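Local coordinates for pseudoperoxidase (Leishmania major, PDB 5VIA), which binds heme b in a peroxidase-family fold in which protein side chains hold both axial positions of the iron, at residues Y187-L201 with Q236-K248. Residues are numbered along the deposited sequence; the frame is centred on the assembly and turned at random.
With HEM (protoporphyrin IX containing Fe), chain B.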
loop_
_atom_site.group_PDB
_atom_site.type_symbol
_atom_site.label_atom_id
_atom_site.label_comp_id
_atom_site.label_asym_id
_atom_site.label_seq_id
_atom_site.Cartn_x
_atom_site.Cartn_y
_atom_site.Cartn_z
ATOM N N TYR A 187 6.451 -12.007 2.224
ATOM C CA TYR A 187 6.755 -11.386 0.937
ATOM C C TYR A 187 8.222 -11.591 0.530
ATOM O O TYR A 187 8.519 -12.052 -0.579
ATOM C CB TYR A 187 6.416 -9.888 1.014
ATOM C CG TYR A 187 6.924 -9.049 -0.137
ATOM C CD1 TYR A 187 6.254 -9.013 -1.360
ATOM C CD2 TYR A 187 8.064 -8.270 0.005
ATOM C CE1 TYR A 187 6.726 -8.227 -2.422
ATOM C CE2 TYR A 187 8.540 -7.485 -1.045
ATOM C CZ TYR A 187 7.869 -7.468 -2.251
ATOM O OH TYR A 187 8.355 -6.691 -3.282
ATOM N N TYR A 188 9.137 -11.265 1.442
ATOM C CA TYR A 188 10.566 -11.397 1.173
ATOM C C TYR A 188 10.978 -12.845 0.967
ATOM O O TYR A 188 11.797 -13.154 0.091
ATOM C CB TYR A 188 11.363 -10.782 2.328
ATOM C CG TYR A 188 10.843 -9.414 2.667
ATOM C CD1 TYR A 188 11.065 -8.349 1.810
ATOM C CD2 TYR A 188 10.097 -9.197 3.818
ATOM C CE1 TYR A 188 10.569 -7.097 2.093
ATOM C CE2 TYR A 188 9.603 -7.942 4.118
ATOM C CZ TYR A 188 9.838 -6.899 3.247
ATOM O OH TYR A 188 9.340 -5.652 3.518
ATOM N N GLN A 189 10.425 -13.729 1.789
ATOM C CA GLN A 189 10.749 -15.144 1.709
ATOM C C GLN A 189 10.252 -15.685 0.375
ATOM O O GLN A 189 10.922 -16.494 -0.267
ATOM C CB GLN A 189 10.107 -15.900 2.880
ATOM C CG GLN A 189 10.562 -15.400 4.259
ATOM C CD GLN A 189 9.745 -15.968 5.406
ATOM O OE1 GLN A 189 8.693 -16.575 5.199
ATOM N NE2 GLN A 189 10.225 -15.770 6.626
ATOM N N PHE A 190 9.077 -15.217 -0.040
ATOM C CA PHE A 190 8.456 -15.678 -1.280
ATOM C C PHE A 190 9.275 -15.269 -2.505
ATOM O O PHE A 190 9.564 -16.106 -3.371
ATOM C CB PHE A 190 7.026 -15.146 -1.395
ATOM C CG PHE A 190 6.265 -15.705 -2.563
ATOM C CD1 PHE A 190 5.530 -16.879 -2.433
ATOM C CD2 PHE A 190 6.295 -15.065 -3.796
ATOM C CE1 PHE A 190 4.836 -17.392 -3.504
ATOM C CE2 PHE A 190 5.607 -15.579 -4.872
ATOM C CZ PHE A 190 4.874 -16.735 -4.726
ATOM N N LEU A 191 9.646 -13.987 -2.571
ATOM C CA LEU A 191 10.456 -13.475 -3.680
ATOM C C LEU A 191 11.756 -14.256 -3.840
ATOM O O LEU A 191 12.083 -14.708 -4.941
ATOM C CB LEU A 191 10.770 -11.982 -3.503
ATOM C CG LEU A 191 9.623 -10.982 -3.668
ATOM C CD1 LEU A 191 10.166 -9.568 -3.776
ATOM C CD2 LEU A 191 8.759 -11.293 -4.863
ATOM N N LEU A 192 12.487 -14.417 -2.737
ATOM C CA LEU A 192 13.766 -15.127 -2.748
ATOM C C LEU A 192 13.592 -16.578 -3.188
ATOM O O LEU A 192 14.434 -17.117 -3.912
ATOM C CB LEU A 192 14.431 -15.071 -1.364
ATOM C CG LEU A 192 14.880 -13.689 -0.854
ATOM C CD1 LEU A 192 15.354 -13.749 0.599
ATOM C CD2 LEU A 192 15.976 -13.098 -1.737
ATOM N N GLU A 193 12.505 -17.214 -2.761
ATOM C CA GLU A 193 12.304 -18.625 -3.091
ATOM C C GLU A 193 12.004 -18.824 -4.573
ATOM O O GLU A 193 12.486 -19.772 -5.185
ATOM C CB GLU A 193 11.196 -19.244 -2.231
ATOM C CG GLU A 193 10.846 -20.683 -2.627
ATOM C CD GLU A 193 10.029 -21.402 -1.573
ATOM O OE1 GLU A 193 10.180 -21.062 -0.381
ATOM O OE2 GLU A 193 9.242 -22.316 -1.927
ATOM N N HIS A 194 11.231 -17.914 -5.153
ATOM C CA HIS A 194 10.740 -18.107 -6.514
ATOM C C HIS A 194 11.382 -17.193 -7.547
ATOM O O HIS A 194 10.986 -17.212 -8.716
ATOM C CB HIS A 194 9.218 -17.944 -6.539
ATOM C CG HIS A 194 8.505 -18.918 -5.652
ATOM N ND1 HIS A 194 7.929 -18.551 -4.456
ATOM C CD2 HIS A 194 8.312 -20.252 -5.775
ATOM C CE1 HIS A 194 7.392 -19.618 -3.887
ATOM N NE2 HIS A 194 7.609 -20.661 -4.665
ATOM N N GLU A 195 12.376 -16.417 -7.117
ATOM C CA GLU A 195 13.035 -15.426 -7.967
ATOM C C GLU A 195 13.342 -15.915 -9.380
ATOM O O GLU A 195 13.017 -15.238 -10.354
ATOM C CB GLU A 195 14.335 -14.943 -7.317
ATOM C CG GLU A 195 14.977 -13.779 -8.058
ATOM C CD GLU A 195 16.352 -13.425 -7.528
ATOM O OE1 GLU A 195 16.813 -14.088 -6.570
ATOM O OE2 GLU A 195 16.971 -12.492 -8.083
ATOM N N ARG A 196 13.948 -17.091 -9.492
ATOM C CA ARG A 196 14.375 -17.590 -10.794
ATOM C C ARG A 196 13.285 -18.305 -11.595
ATOM O O ARG A 196 13.531 -18.719 -12.727
ATOM C CB ARG A 196 15.592 -18.502 -10.640
ATOM C CG ARG A 196 16.867 -17.763 -10.284
ATOM C CD ARG A 196 17.974 -18.729 -9.873
ATOM N NE ARG A 196 17.742 -19.285 -8.540
ATOM C CZ ARG A 196 18.567 -20.131 -7.929
ATOM N NH1 ARG A 196 19.682 -20.524 -8.529
ATOM N NH2 ARG A 196 18.276 -20.585 -6.716
ATOM N N ALA A 197 12.089 -18.446 -11.025
ATOM C CA ALA A 197 11.008 -19.158 -11.718
ATOM C C ALA A 197 9.934 -18.233 -12.292
ATOM O O ALA A 197 9.040 -18.682 -13.011
ATOM C CB ALA A 197 10.374 -20.210 -10.808
ATOM N N PHE A 198 10.017 -16.948 -11.978
ATOM C CA PHE A 198 9.071 -15.979 -12.523
ATOM C C PHE A 198 9.205 -15.846 -14.045
ATOM O O PHE A 198 10.314 -15.724 -14.578
ATOM C CB PHE A 198 9.252 -14.624 -11.843
ATOM C CG PHE A 198 8.562 -14.515 -10.509
ATOM C CD1 PHE A 198 7.225 -14.151 -10.434
ATOM C CD2 PHE A 198 9.247 -14.767 -9.334
ATOM C CE1 PHE A 198 6.589 -14.034 -9.211
ATOM C CE2 PHE A 198 8.614 -14.648 -8.105
ATOM C CZ PHE A 198 7.287 -14.286 -8.044
ATOM N N ALA A 199 8.073 -15.890 -14.743
ATOM C CA ALA A 199 8.066 -15.790 -16.200
ATOM C C ALA A 199 7.155 -14.638 -16.610
ATOM O O ALA A 199 6.242 -14.277 -15.863
ATOM C CB ALA A 199 7.604 -17.100 -16.823
ATOM N N PRO A 200 7.422 -14.030 -17.777
ATOM C CA PRO A 200 6.585 -12.935 -18.283
ATOM C C PRO A 200 5.121 -13.348 -18.356
ATOM O O PRO A 200 4.836 -14.470 -18.755
ATOM C CB PRO A 200 7.126 -12.710 -19.697
ATOM C CG PRO A 200 8.550 -13.108 -19.612
ATOM C CD PRO A 200 8.621 -14.239 -18.608
ATOM N N LEU A 201 4.215 -12.456 -17.965
ATOM C CA LEU A 201 2.783 -12.737 -18.024
ATOM C C LEU A 201 2.117 -11.789 -19.005
ATOM O O LEU A 201 2.277 -10.568 -18.910
ATOM C CB LEU A 201 2.139 -12.580 -16.641
ATOM C CG LEU A 201 0.611 -12.692 -16.572
ATOM C CD1 LEU A 201 0.164 -14.119 -16.809
ATOM C CD2 LEU A 201 0.077 -12.177 -15.241
ATOM N N GLN A 236 -1.939 -18.683 -8.744
ATOM C CA GLN A 236 -1.188 -17.800 -9.620
ATOM C C GLN A 236 -0.651 -16.659 -8.776
ATOM O O GLN A 236 -1.415 -15.959 -8.105
ATOM C CB GLN A 236 -2.082 -17.278 -10.757
ATOM C CG GLN A 236 -1.427 -16.236 -11.673
ATOM C CD GLN A 236 -2.359 -15.765 -12.775
ATOM O OE1 GLN A 236 -3.578 -15.725 -12.599
ATOM N NE2 GLN A 236 -1.792 -15.442 -13.934
ATOM N N CYS A 237 0.669 -16.499 -8.785
ATOM C CA CYS A 237 1.325 -15.456 -8.013
ATOM C C CYS A 237 2.030 -14.506 -8.965
ATOM O O CYS A 237 2.782 -14.940 -9.848
ATOM C CB CYS A 237 2.316 -16.072 -7.027
ATOM S SG CYS A 237 1.556 -17.290 -5.947
ATOM N N VAL A 238 1.782 -13.213 -8.784
ATOM C CA VAL A 238 2.120 -12.211 -9.790
ATOM C C VAL A 238 2.886 -11.063 -9.140
ATOM O O VAL A 238 2.490 -10.580 -8.078
ATOM C CB VAL A 238 0.841 -11.674 -10.478
ATOM C CG1 VAL A 238 1.186 -10.651 -11.528
ATOM C CG2 VAL A 238 0.042 -12.827 -11.116
ATOM N N VAL A 239 3.993 -10.647 -9.757
ATOM C CA VAL A 239 4.830 -9.565 -9.227
ATOM C C VAL A 239 5.364 -8.735 -10.395
ATOM O O VAL A 239 5.673 -9.282 -11.453
ATOM C CB VAL A 239 6.030 -10.117 -8.408
ATOM C CG1 VAL A 239 6.877 -8.983 -7.842
ATOM C CG2 VAL A 239 5.552 -11.008 -7.269
ATOM N N ASN A 240 5.441 -7.418 -10.217
ATOM C CA ASN A 240 6.054 -6.534 -11.212
ATOM C C ASN A 240 7.493 -6.939 -11.515
ATOM O O ASN A 240 8.240 -7.291 -10.597
ATOM C CB ASN A 240 6.065 -5.086 -10.687
ATOM C CG ASN A 240 4.780 -4.348 -10.981
ATOM O OD1 ASN A 240 3.742 -4.629 -10.379
ATOM N ND2 ASN A 240 4.842 -3.380 -11.896
ATOM N N ALA A 241 7.888 -6.878 -12.789
ATOM C CA ALA A 241 9.283 -7.103 -13.169
ATOM C C ALA A 241 10.216 -6.212 -12.352
ATOM O O ALA A 241 11.275 -6.656 -11.903
ATOM C CB ALA A 241 9.491 -6.853 -14.668
ATOM N N ALA A 242 9.809 -4.962 -12.157
ATOM C CA ALA A 242 10.605 -3.991 -11.390
ATOM C C ALA A 242 10.868 -4.416 -9.939
ATOM O O ALA A 242 11.955 -4.177 -9.399
ATOM C CB ALA A 242 9.937 -2.631 -11.424
ATOM N N GLU A 243 9.875 -5.026 -9.301
ATOM C CA GLU A 243 10.029 -5.520 -7.934
ATOM C C GLU A 243 11.050 -6.658 -7.877
ATOM O O GLU A 243 11.788 -6.800 -6.895
ATOM C CB GLU A 243 8.672 -5.991 -7.398
ATOM C CG GLU A 243 8.123 -5.195 -6.237
ATOM C CD GLU A 243 6.684 -5.552 -5.903
ATOM O OE1 GLU A 243 6.432 -6.144 -4.824
ATOM O OE2 GLU A 243 5.796 -5.213 -6.718
ATOM N N LEU A 244 11.088 -7.469 -8.935
ATOM C CA LEU A 244 12.037 -8.572 -9.037
ATOM C C LEU A 244 13.440 -8.099 -9.420
ATOM O O LEU A 244 14.441 -8.650 -8.948
ATOM C CB LEU A 244 11.537 -9.606 -10.059
ATOM C CG LEU A 244 10.225 -10.303 -9.697
ATOM C CD1 LEU A 244 9.651 -11.079 -10.879
ATOM C CD2 LEU A 244 10.459 -11.233 -8.522
ATOM N N GLU A 245 13.522 -7.089 -10.281
ATOM C CA GLU A 245 14.822 -6.641 -10.768
ATOM C C GLU A 245 15.629 -6.007 -9.641
ATOM O O GLU A 245 16.859 -6.016 -9.666
ATOM C CB GLU A 245 14.670 -5.684 -11.955
ATOM C CG GLU A 245 14.255 -6.380 -13.256
ATOM C CD GLU A 245 15.232 -7.463 -13.703
ATOM O OE1 GLU A 245 16.422 -7.154 -13.927
ATOM O OE2 GLU A 245 14.807 -8.631 -13.841
ATOM N N LEU A 246 14.929 -5.486 -8.639
ATOM C CA LEU A 246 15.578 -4.911 -7.467
ATOM C C LEU A 246 16.325 -5.965 -6.641
ATOM O O LEU A 246 17.277 -5.639 -5.931
ATOM C CB LEU A 246 14.555 -4.152 -6.625
ATOM C CG LEU A 246 14.085 -2.871 -7.317
ATOM C CD1 LEU A 246 13.062 -2.127 -6.495
ATOM C CD2 LEU A 246 15.271 -1.969 -7.614
ATOM N N LEU A 247 15.916 -7.230 -6.762
ATOM C CA LEU A 247 16.642 -8.343 -6.138
ATOM C C LEU A 247 18.059 -8.488 -6.688
ATOM O O LEU A 247 18.881 -9.209 -6.115
ATOM C CB LEU A 247 15.873 -9.661 -6.298
ATOM C CG LEU A 247 14.535 -9.703 -5.559
ATOM C CD1 LEU A 247 13.815 -11.015 -5.776
ATOM C CD2 LEU A 247 14.747 -9.455 -4.084
ATOM N N LYS A 248 18.342 -7.807 -7.797
ATOM C CA LYS A 248 19.670 -7.826 -8.402
ATOM C C LYS A 248 20.547 -6.711 -7.844
ATOM O O LYS A 248 21.774 -6.777 -7.921
ATOM C CB LYS A 248 19.569 -7.696 -9.921
ATOM C CG LYS A 248 19.078 -8.949 -10.623
ATOM C CD LYS A 248 18.403 -8.586 -11.935
ATOM C CE LYS A 248 18.389 -9.760 -12.896
ATOM N NZ LYS A 248 17.768 -10.963 -12.278
HETATM C CHA HEM B . -1.676 -4.226 -4.802
HETATM C CHB HEM B . 2.176 -3.127 -7.580
HETATM C CHC HEM B . 3.687 -0.175 -4.034
HETATM C CHD HEM B . 0.248 -1.852 -1.012
HETATM C C1A HEM B . -0.807 -4.109 -5.859
HETATM C C2A HEM B . -1.051 -4.648 -7.179
HETATM C C3A HEM B . -0.010 -4.349 -7.949
HETATM C C4A HEM B . 0.956 -3.608 -7.142
HETATM C CMA HEM B . 0.161 -4.724 -9.433
HETATM C CAA HEM B . -2.334 -5.389 -7.615
HETATM C CBA HEM B . -3.370 -4.262 -7.784
HETATM C CGA HEM B . -4.732 -4.765 -8.207
HETATM O O1A HEM B . -4.835 -5.357 -9.310
HETATM O O2A HEM B . -5.722 -4.541 -7.456
HETATM C C1B HEM B . 2.933 -2.204 -6.887
HETATM C C2B HEM B . 4.161 -1.581 -7.321
HETATM C C3B HEM B . 4.584 -0.743 -6.363
HETATM C C4B HEM B . 3.646 -0.841 -5.247
HETATM C CMB HEM B . 4.830 -1.823 -8.683
HETATM C CAB HEM B . 5.874 0.109 -6.478
HETATM C CBB HEM B . 6.019 1.273 -5.837
HETATM C C1C HEM B . 2.909 -0.368 -2.906
HETATM C C2C HEM B . 3.079 0.285 -1.601
HETATM C C3C HEM B . 2.111 -0.189 -0.770
HETATM C C4C HEM B . 1.316 -1.148 -1.524
HETATM C CMC HEM B . 4.182 1.339 -1.298
HETATM C CAC HEM B . 1.749 0.123 0.700
HETATM C CBC HEM B . 2.320 1.109 1.406
HETATM C C1D HEM B . -0.588 -2.665 -1.737
HETATM C C2D HEM B . -1.723 -3.388 -1.200
HETATM C C3D HEM B . -2.324 -4.134 -2.384
HETATM C C4D HEM B . -1.490 -3.784 -3.515
HETATM C CMD HEM B . -2.222 -3.401 0.262
HETATM C CAD HEM B . -3.579 -5.045 -2.371
HETATM C CBD HEM B . -4.760 -4.095 -2.611
HETATM C CGD HEM B . -6.073 -4.838 -2.669
HETATM O O1D HEM B . -7.104 -4.215 -3.061
HETATM O O2D HEM B . -6.079 -6.048 -2.329
HETATM N NA HEM B . 0.435 -3.484 -5.865
HETATM N NB HEM B . 2.652 -1.742 -5.619
HETATM N NC HEM B . 1.820 -1.240 -2.816
HETATM N ND HEM B . -0.472 -2.932 -3.099
HETATM FE FE HEM B . 1.079 -2.320 -4.400
HETATM O O HOH W 1 11.493 -6.348 -4.249
HETATM O O HOH W 2 15.340 -11.024 -10.332
#
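Y187 and E243 join across the proximal side of a heme-peroxidase fold, where helix 187-194 crosses helix 241-245 at 84°. The one direct hydrogen bond between the segments runs from Y187 OH to E243 OE1, 2.5 Å away. The acceptor lies at the ring edge and uses its anti lone pair, and ring and carboxylate are nearly coplanar. The same OE1 is bonded to ND1 of H159, an axial ligand of the heme iron. Tyrosine suits this place because its rigid ring carries the hydroxyl donor from the helix to the carboxylate; it acts as a second-shell residue, holding the oxygen that probably helps to orient the histidine.

Apolar contacts fill the angle between the helices and strand 235-240. L244 CD1 sits over one face of the F198 ring, 4.1 Å from its centroid, a CH-pi contact, while V239 CG2 approaches F198 CE1 obliquely. L191, with CG anti to its carbonyl carbon (chi1 -70°), brings CD2 within 4.0 Å of both V239 CG2 and L244 CD2. The forked leucine L244 thus serves two neighbours, and the flat phenylalanine offers CD1 a face. At the far end of F190, CZ meets C237 CB at 3.5 Å, and the cysteine sulfur lies obliquely to the ring.

Beyond the leucines, E195 is long enough to pack its methylene CG on L247 CD1 while OE1 forms a salt bridge with R253. Its other oxygen, OE2, accepts from a water 3.1 Å away that also donates to L244 O and accepts from K248 NZ.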